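Local coordinates for protein 6-phosphogluconolactonase (Thermotoga maritima, PDB 1VL1) that hydrolyses 6-phosphogluconolactone to 6-phosphogluconate, the second step in the oxidative stage of the pentose phosphate pathway, at residues E81-F93 and V111-A123. Sequence-based numbering, arbitrary orientation.
Sequences ERYVPLDSDQSNF and VHYVDTSLPIEKA
Tyr83 and Thr116 reach across in opposite directions to pin together the loops at the carboxyl ends of two parallel strands, 74-82 and 111-112, which with helix 92-101 form a beta-alpha-beta unit of this Rossmann-like fold. Tyr83 extends its ring to the start of helix 120-134 because chi1 (-169°) swings CG away from the backbone N; there OH donates to Leu118 O at 2.6 Å, the acceptor lying near the ring plane. Ile120 covers one ring face, its CB 4.0 Å from the centroid, so a residue both flat and polar at its end suits this place. A phenylalanine in place of Tyr83 would probably keep the cover by Ile120 but leave Leu118 O without this donor, holding the helix start less firmly. Threonine suits its position because its two branches differ: Thr116 OG1 donates to Val84 O at 2.7 Å, from above the carbonyl plane, while CG2 packs on Glu81 CG. Glu81 also sets its CB against Val114 CB. Water 3 links the Thr116 hydroxyl to Leu86 N. Leu86 CD1 comes within 3.4 Å of Tyr113 CE1, and Phe93 lays CD1 over a face of the Tyr113 ring, the two planes inclined at 40°. Behind this shell, Glu81 bends at chi2 (60°), turning its carboxylate to the start of helix 92-101. OE1 accepts from Arg82 N, of its own strand, on its anti lone pair and from Asn92 N, in the helix's first turn, on its syn one. Glu81 OE2 takes Phe93 N on its syn lone pair at 2.8 Å, and the three N-H groups together fix the carboxylate's rotation. Farther out, Lys126 of helix 120-134 forms a salt bridge with Asp115 OD2. Water 1 donates to Glu81 OE2 at 2.7 Å and in turn accepts from Val114 N.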
ATOM      1  N   GLU A  81       5.467  -6.063   4.694  1.00 21.26           N
ATOM      2  CA  GLU A  81       5.029  -6.995   5.732  1.00 21.45           C
ATOM      3  C   GLU A  81       6.024  -6.977   6.889  1.00 21.78           C
ATOM      4  O   GLU A  81       7.224  -6.866   6.715  1.00 23.64           O
ATOM      5  CB  GLU A  81       4.860  -8.413   5.215  1.00 20.27           C
ATOM      6  CG  GLU A  81       4.347  -9.410   6.224  1.00 22.29           C
ATOM      7  CD  GLU A  81       2.993  -9.033   6.753  1.00 21.89           C
ATOM      8  OE1 GLU A  81       2.941  -8.244   7.721  1.00 23.10           O
ATOM      9  OE2 GLU A  81       2.016  -9.570   6.229  1.00 23.07           O
ATOM     10  N   ARG A  82       5.469  -7.084   8.086  1.00 21.57           N
ATOM     11  CA  ARG A  82       6.250  -7.289   9.292  1.00 21.14           C
ATOM     12  C   ARG A  82       6.710  -8.738   9.318  1.00 22.04           C
ATOM     13  O   ARG A  82       5.932  -9.667   9.078  1.00 20.50           O
ATOM     14  CB  ARG A  82       5.405  -6.947  10.527  1.00 21.81           C
ATOM     15  CG  ARG A  82       5.176  -5.454  10.693  1.00 23.08           C
ATOM     16  CD  ARG A  82       3.979  -4.917   9.937  1.00 25.51           C
ATOM     17  NE  ARG A  82       3.703  -3.560  10.405  1.00 24.41           N
ATOM     18  CZ  ARG A  82       2.999  -3.246  11.470  1.00 27.36           C
ATOM     19  NH1 ARG A  82       2.442  -4.162  12.203  1.00 26.48           N
ATOM     20  NH2 ARG A  82       2.853  -1.984  11.819  1.00 28.13           N
ATOM     21  N   TYR A  83       7.979  -8.956   9.693  1.00 21.66           N
ATOM     22  CA  TYR A  83       8.583 -10.297   9.657  1.00 23.01           C
ATOM     23  C   TYR A  83       8.220 -11.002  10.962  1.00 22.43           C
ATOM     24  O   TYR A  83       9.024 -11.209  11.874  1.00 23.05           O
ATOM     25  CB  TYR A  83      10.114 -10.282   9.402  1.00 22.83           C
ATOM     26  CG  TYR A  83      10.662 -11.673   9.105  1.00 22.44           C
ATOM     27  CD1 TYR A  83      10.350 -12.334   7.937  1.00 20.86           C
ATOM     28  CD2 TYR A  83      11.514 -12.322  10.003  1.00 21.98           C
ATOM     29  CE1 TYR A  83      10.836 -13.598   7.675  1.00 20.70           C
ATOM     30  CE2 TYR A  83      11.997 -13.601   9.766  1.00 23.26           C
ATOM     31  CZ  TYR A  83      11.700 -14.233   8.605  1.00 21.93           C
ATOM     32  OH  TYR A  83      12.195 -15.503   8.409  1.00 24.22           O
ATOM     33  N   VAL A  84       6.965 -11.404  10.979  1.00 21.93           N
ATOM     34  CA  VAL A  84       6.334 -12.129  12.051  1.00 22.44           C
ATOM     35  C   VAL A  84       5.379 -13.136  11.429  1.00 22.21           C
ATOM     36  O   VAL A  84       5.040 -13.065  10.237  1.00 24.09           O
ATOM     37  CB  VAL A  84       5.520 -11.139  12.970  1.00 22.29           C
ATOM     38  CG1 VAL A  84       6.405 -10.060  13.490  1.00 24.06           C
ATOM     39  CG2 VAL A  84       4.331 -10.524  12.228  1.00 22.24           C
ATOM     40  N   PRO A  85       4.934 -14.102  12.220  1.00 21.46           N
ATOM     41  CA  PRO A  85       4.000 -15.095  11.674  1.00 21.58           C
ATOM     42  C   PRO A  85       2.753 -14.460  11.057  1.00 21.53           C
ATOM     43  O   PRO A  85       2.250 -13.431  11.528  1.00 22.42           O
ATOM     44  CB  PRO A  85       3.696 -15.985  12.861  1.00 20.89           C
ATOM     45  CG  PRO A  85       4.910 -15.809  13.802  1.00 21.45           C
ATOM     46  CD  PRO A  85       5.339 -14.392  13.610  1.00 23.23           C
ATOM     47  N   LEU A  86       2.217 -15.044   9.991  1.00 20.23           N
ATOM     48  CA  LEU A  86       1.100 -14.476   9.261  1.00 20.99           C
ATOM     49  C   LEU A  86      -0.233 -14.481  10.032  1.00 21.17           C
ATOM     50  O   LEU A  86      -1.184 -13.881   9.550  1.00 24.33           O
ATOM     51  CB  LEU A  86       0.924 -15.182   7.892  1.00 21.54           C
ATOM     52  CG  LEU A  86       2.083 -14.966   6.886  1.00 23.03           C
ATOM     53  CD1 LEU A  86       1.919 -15.877   5.693  1.00 25.45           C
ATOM     54  CD2 LEU A  86       2.256 -13.575   6.422  1.00 24.27           C
ATOM     55  N   ASP A  87      -0.298 -15.194  11.142  1.00 22.95           N
ATOM     56  CA  ASP A  87      -1.482 -15.144  12.013  1.00 23.92           C
ATOM     57  C   ASP A  87      -1.262 -14.249  13.231  1.00 24.09           C
ATOM     58  O   ASP A  87      -2.087 -14.243  14.170  1.00 23.51           O
ATOM     59  CB  ASP A  87      -1.996 -16.522  12.374  1.00 24.77           C
ATOM     60  CG  ASP A  87      -1.029 -17.312  13.205  1.00 26.02           C
ATOM     61  OD1 ASP A  87       0.118 -16.864  13.426  1.00 28.08           O
ATOM     62  OD2 ASP A  87      -1.322 -18.466  13.654  1.00 32.51           O
ATOM     63  N   SER A  88      -0.186 -13.472  13.201  1.00 22.53           N
ATOM     64  CA  SER A  88       0.075 -12.516  14.278  1.00 22.56           C
ATOM     65  C   SER A  88      -0.819 -11.295  14.088  1.00 22.56           C
ATOM     66  O   SER A  88      -1.022 -10.862  12.985  1.00 22.99           O
ATOM     67  CB  SER A  88       1.528 -12.062  14.301  1.00 23.58           C
ATOM     68  OG  SER A  88       1.655 -10.923  15.161  1.00 22.23           O
ATOM     69  N   ASP A  89      -1.295 -10.694  15.173  1.00 23.64           N
ATOM     70  CA  ASP A  89      -2.079  -9.436  14.992  1.00 23.92           C
ATOM     71  C   ASP A  89      -1.229  -8.265  14.436  1.00 23.95           C
ATOM     72  O   ASP A  89      -1.767  -7.263  14.001  1.00 23.42           O
ATOM     73  CB  ASP A  89      -2.877  -9.025  16.261  1.00 24.33           C
ATOM     74  CG  ASP A  89      -2.016  -8.717  17.448  1.00 27.35           C
ATOM     75  OD1 ASP A  89      -0.777  -8.641  17.338  1.00 31.79           O
ATOM     76  OD2 ASP A  89      -2.518  -8.509  18.573  1.00 31.69           O
ATOM     77  N   GLN A  90       0.089  -8.452  14.391  1.00 24.19           N
ATOM     78  CA  GLN A  90       1.034  -7.489  13.812  1.00 24.22           C
ATOM     79  C   GLN A  90       1.300  -7.718  12.317  1.00 22.95           C
ATOM     80  O   GLN A  90       2.090  -7.003  11.707  1.00 23.45           O
ATOM     81  CB  GLN A  90       2.369  -7.541  14.624  1.00 25.36           C
ATOM     82  CG  GLN A  90       2.230  -7.137  16.080  1.00 27.69           C
ATOM     83  CD  GLN A  90       3.554  -7.309  16.923  1.00 28.43           C
ATOM     84  OE1 GLN A  90       4.442  -8.140  16.606  1.00 36.33           O
ATOM     85  NE2 GLN A  90       3.682  -6.502  17.979  1.00 35.09           N
ATOM     86  N   SER A  91       0.658  -8.739  11.736  1.00 22.19           N
ATOM     87  CA  SER A  91       0.874  -9.098  10.332  1.00 21.93           C
ATOM     88  C   SER A  91      -0.075  -8.243   9.525  1.00 20.66           C
ATOM     89  O   SER A  91      -1.269  -8.185   9.838  1.00 22.10           O
ATOM     90  CB  SER A  91       0.461 -10.559  10.089  1.00 22.16           C
ATOM     91  OG  SER A  91       0.580 -10.905   8.730  1.00 23.51           O
ATOM     92  N   ASN A  92       0.441  -7.620   8.489  1.00 21.36           N
ATOM     93  CA  ASN A  92      -0.391  -6.934   7.533  1.00 21.18           C
ATOM     94  C   ASN A  92      -1.296  -7.914   6.808  1.00 21.91           C
ATOM     95  O   ASN A  92      -2.471  -7.599   6.556  1.00 21.64           O
ATOM     96  CB  ASN A  92       0.432  -6.162   6.526  1.00 22.56           C
ATOM     97  CG  ASN A  92       1.064  -4.937   7.110  1.00 24.45           C
ATOM     98  OD1 ASN A  92       0.535  -4.359   8.030  1.00 24.55           O
ATOM     99  ND2 ASN A  92       2.133  -4.453   6.462  1.00 24.70           N
ATOM    100  N   PHE A  93      -0.773  -9.074   6.457  1.00 21.69           N
ATOM    101  CA  PHE A  93      -1.616 -10.095   5.822  1.00 22.23           C
ATOM    102  C   PHE A  93      -2.857 -10.415   6.659  1.00 21.99           C
ATOM    103  O   PHE A  93      -3.981 -10.447   6.136  1.00 22.69           O
ATOM    104  CB  PHE A  93      -0.853 -11.384   5.524  1.00 22.36           C
ATOM    105  CG  PHE A  93      -1.764 -12.450   5.027  1.00 20.08           C
ATOM    106  CD1 PHE A  93      -2.236 -12.411   3.707  1.00 23.31           C
ATOM    107  CD2 PHE A  93      -2.272 -13.385   5.872  1.00 24.22           C
ATOM    108  CE1 PHE A  93      -3.160 -13.349   3.270  1.00 22.52           C
ATOM    109  CE2 PHE A  93      -3.198 -14.316   5.419  1.00 24.33           C
ATOM    110  CZ  PHE A  93      -3.617 -14.277   4.098  1.00 24.70           C
ATOM    111  N   VAL A 111      -4.235 -13.008  -4.805  1.00 21.54           N
ATOM    112  CA  VAL A 111      -3.783 -12.330  -3.619  1.00 22.71           C
ATOM    113  C   VAL A 111      -2.331 -12.693  -3.410  1.00 23.14           C
ATOM    114  O   VAL A 111      -1.998 -13.854  -3.254  1.00 23.74           O
ATOM    115  CB  VAL A 111      -4.607 -12.706  -2.348  1.00 21.66           C
ATOM    116  CG1 VAL A 111      -3.990 -12.124  -1.094  1.00 24.77           C
ATOM    117  CG2 VAL A 111      -6.007 -12.264  -2.527  1.00 25.61           C
ATOM    118  N   HIS A 112      -1.512 -11.662  -3.271  1.00 23.47           N
ATOM    119  CA  HIS A 112      -0.091 -11.839  -3.191  1.00 23.02           C
ATOM    120  C   HIS A 112       0.458 -11.182  -1.937  1.00 23.66           C
ATOM    121  O   HIS A 112       0.215 -10.006  -1.681  1.00 24.11           O
ATOM    122  CB  HIS A 112       0.565 -11.237  -4.464  1.00 24.47           C
ATOM    123  CG  HIS A 112       0.008 -11.768  -5.761  1.00 24.55           C
ATOM    124  ND1 HIS A 112       0.496 -12.894  -6.387  1.00 29.69           N
ATOM    125  CD2 HIS A 112      -1.015 -11.322  -6.535  1.00 26.03           C
ATOM    126  CE1 HIS A 112      -0.201 -13.111  -7.489  1.00 26.10           C
ATOM    127  NE2 HIS A 112      -1.153 -12.209  -7.572  1.00 29.78           N
ATOM    128  N   TYR A 113       1.219 -11.949  -1.159  1.00 23.00           N
ATOM    129  CA  TYR A 113       1.722 -11.497   0.110  1.00 22.27           C
ATOM    130  C   TYR A 113       3.108 -12.057   0.388  1.00 22.80           C
ATOM    131  O   TYR A 113       3.624 -12.874  -0.382  1.00 23.89           O
ATOM    132  CB  TYR A 113       0.719 -11.828   1.252  1.00 23.14           C
ATOM    133  CG  TYR A 113       0.471 -13.311   1.469  1.00 24.27           C
ATOM    134  CD1 TYR A 113       1.297 -14.112   2.287  1.00 26.23           C
ATOM    135  CD2 TYR A 113      -0.563 -13.919   0.800  1.00 24.44           C
ATOM    136  CE1 TYR A 113       1.079 -15.471   2.430  1.00 26.40           C
ATOM    137  CE2 TYR A 113      -0.819 -15.279   0.963  1.00 26.13           C
ATOM    138  CZ  TYR A 113       0.015 -16.065   1.778  1.00 25.69           C
ATOM    139  OH  TYR A 113      -0.242 -17.440   1.920  1.00 26.58           O
ATOM    140  N   VAL A 114       3.705 -11.591   1.465  1.00 21.84           N
ATOM    141  CA  VAL A 114       5.053 -12.001   1.833  1.00 21.16           C
ATOM    142  C   VAL A 114       4.974 -13.273   2.701  1.00 21.34           C
ATOM    143  O   VAL A 114       4.283 -13.310   3.733  1.00 22.43           O
ATOM    144  CB  VAL A 114       5.768 -10.914   2.597  1.00 21.80           C
ATOM    145  CG1 VAL A 114       7.106 -11.423   3.030  1.00 22.14           C
ATOM    146  CG2 VAL A 114       5.917  -9.632   1.767  1.00 22.25           C
ATOM    147  N   ASP A 115       5.731 -14.279   2.304  1.00 21.53           N
ATOM    148  CA  ASP A 115       5.719 -15.586   2.993  1.00 21.73           C
ATOM    149  C   ASP A 115       6.761 -15.535   4.069  1.00 21.05           C
ATOM    150  O   ASP A 115       7.929 -15.923   3.875  1.00 19.94           O
ATOM    151  CB  ASP A 115       5.983 -16.754   2.021  1.00 20.79           C
ATOM    152  CG  ASP A 115       5.979 -18.103   2.696  1.00 23.52           C
ATOM    153  OD1 ASP A 115       5.735 -18.159   3.924  1.00 25.28           O
ATOM    154  OD2 ASP A 115       6.194 -19.154   2.032  1.00 23.82           O
ATOM    155  N   THR A 116       6.364 -15.030   5.246  1.00 20.35           N
ATOM    156  CA  THR A 116       7.294 -14.859   6.374  1.00 20.95           C
ATOM    157  C   THR A 116       7.743 -16.138   7.074  1.00 21.50           C
ATOM    158  O   THR A 116       8.585 -16.114   8.014  1.00 20.29           O
ATOM    159  CB  THR A 116       6.685 -13.925   7.429  1.00 21.65           C
ATOM    160  OG1 THR A 116       5.524 -14.548   8.012  1.00 21.65           O
ATOM    161  CG2 THR A 116       6.244 -12.599   6.851  1.00 23.00           C
ATOM    162  N   SER A 117       7.288 -17.289   6.587  1.00 21.34           N
ATOM    163  CA  SER A 117       7.775 -18.557   7.082  1.00 21.94           C
ATOM    164  C   SER A 117       9.165 -18.901   6.563  1.00 22.20           C
ATOM    165  O   SER A 117       9.868 -19.753   7.145  1.00 22.72           O
ATOM    166  CB  SER A 117       6.848 -19.682   6.682  1.00 22.65           C
ATOM    167  OG  SER A 117       6.970 -20.105   5.336  1.00 22.53           O
ATOM    168  N   LEU A 118       9.522 -18.243   5.456  1.00 22.58           N
ATOM    169  CA  LEU A 118      10.865 -18.380   4.853  1.00 23.22           C
ATOM    170  C   LEU A 118      11.887 -17.455   5.510  1.00 23.28           C
ATOM    171  O   LEU A 118      11.527 -16.404   6.040  1.00 23.40           O
ATOM    172  CB  LEU A 118      10.795 -18.006   3.366  1.00 24.15           C
ATOM    173  CG  LEU A 118       9.918 -18.879   2.450  1.00 26.02           C
ATOM    174  CD1 LEU A 118       9.910 -18.269   1.050  1.00 28.62           C
ATOM    175  CD2 LEU A 118      10.274 -20.347   2.449  1.00 27.64           C
ATOM    176  N   PRO A 119      13.172 -17.776   5.405  1.00 23.09           N
ATOM    177  CA  PRO A 119      14.195 -16.830   5.858  1.00 22.08           C
ATOM    178  C   PRO A 119      13.990 -15.500   5.126  1.00 21.49           C
ATOM    179  O   PRO A 119      13.512 -15.471   4.017  1.00 22.54           O
ATOM    180  CB  PRO A 119      15.538 -17.508   5.465  1.00 22.72           C
ATOM    181  CG  PRO A 119      15.180 -18.961   5.327  1.00 22.10           C
ATOM    182  CD  PRO A 119      13.762 -18.991   4.824  1.00 22.63           C
ATOM    183  N   ILE A 120      14.247 -14.388   5.794  1.00 21.04           N
ATOM    184  CA  ILE A 120      13.772 -13.124   5.284  1.00 21.26           C
ATOM    185  C   ILE A 120      14.229 -12.800   3.868  1.00 19.58           C
ATOM    186  O   ILE A 120      13.439 -12.283   3.061  1.00 20.20           O
ATOM    187  CB  ILE A 120      14.135 -11.966   6.269  1.00 20.02           C
ATOM    188  CG1 ILE A 120      13.260 -10.760   6.019  1.00 21.17           C
ATOM    189  CG2 ILE A 120      15.663 -11.730   6.291  1.00 22.69           C
ATOM    190  CD1 ILE A 120      13.337  -9.613   7.024  1.00 21.44           C
ATOM    191  N   GLU A 121      15.481 -13.126   3.543  1.00 22.47           N
ATOM    192  CA  GLU A 121      15.948 -12.866   2.163  1.00 23.37           C
ATOM    193  C   GLU A 121      15.163 -13.683   1.150  1.00 22.57           C
ATOM    194  O   GLU A 121      14.791 -13.200   0.063  1.00 22.12           O
ATOM    195  CB  GLU A 121      17.441 -13.131   2.018  1.00 24.17           C
ATOM    196  CG  GLU A 121      17.928 -13.165   0.568  1.00 25.86           C
ATOM    197  CD  GLU A 121      19.429 -13.146   0.461  1.00 26.88           C
ATOM    198  OE1 GLU A 121      20.008 -12.051   0.644  1.00 35.51           O
ATOM    199  OE2 GLU A 121      20.006 -14.211   0.168  1.00 33.77           O
ATOM    200  N   LYS A 122      14.859 -14.914   1.518  1.00 20.67           N
ATOM    201  CA  LYS A 122      14.135 -15.814   0.619  1.00 21.24           C
ATOM    202  C   LYS A 122      12.681 -15.327   0.470  1.00 21.49           C
ATOM    203  O   LYS A 122      12.068 -15.432  -0.611  1.00 22.03           O
ATOM    204  CB  LYS A 122      14.151 -17.237   1.143  1.00 21.35           C
ATOM    205  CG  LYS A 122      15.513 -17.780   1.296  1.00 22.17           C
ATOM    206  CD  LYS A 122      16.205 -17.956  -0.011  1.00 20.27           C
ATOM    207  CE  LYS A 122      17.493 -18.696   0.253  1.00 21.08           C
ATOM    208  NZ  LYS A 122      18.385 -18.923  -0.922  1.00 20.04           N
ATOM    209  N   ALA A 123      12.097 -14.850   1.579  1.00 21.44           N
ATOM    210  CA  ALA A 123      10.763 -14.265   1.514  1.00 20.73           C
ATOM    211  C   ALA A 123      10.725 -13.089   0.542  1.00 22.08           C
ATOM    212  O   ALA A 123       9.815 -12.955  -0.283  1.00 21.82           O
ATOM    213  CB  ALA A 123      10.344 -13.809   2.919  1.00 21.32           C
TER
HETATM  214  O   HOH W   1       2.427 -11.075   3.977  1.00 16.66           O
HETATM  215  O   HOH W   2      15.397 -14.649   8.460  1.00 27.43           O
HETATM  216  O   HOH W   3       4.384 -17.075   8.800  1.00 21.64           O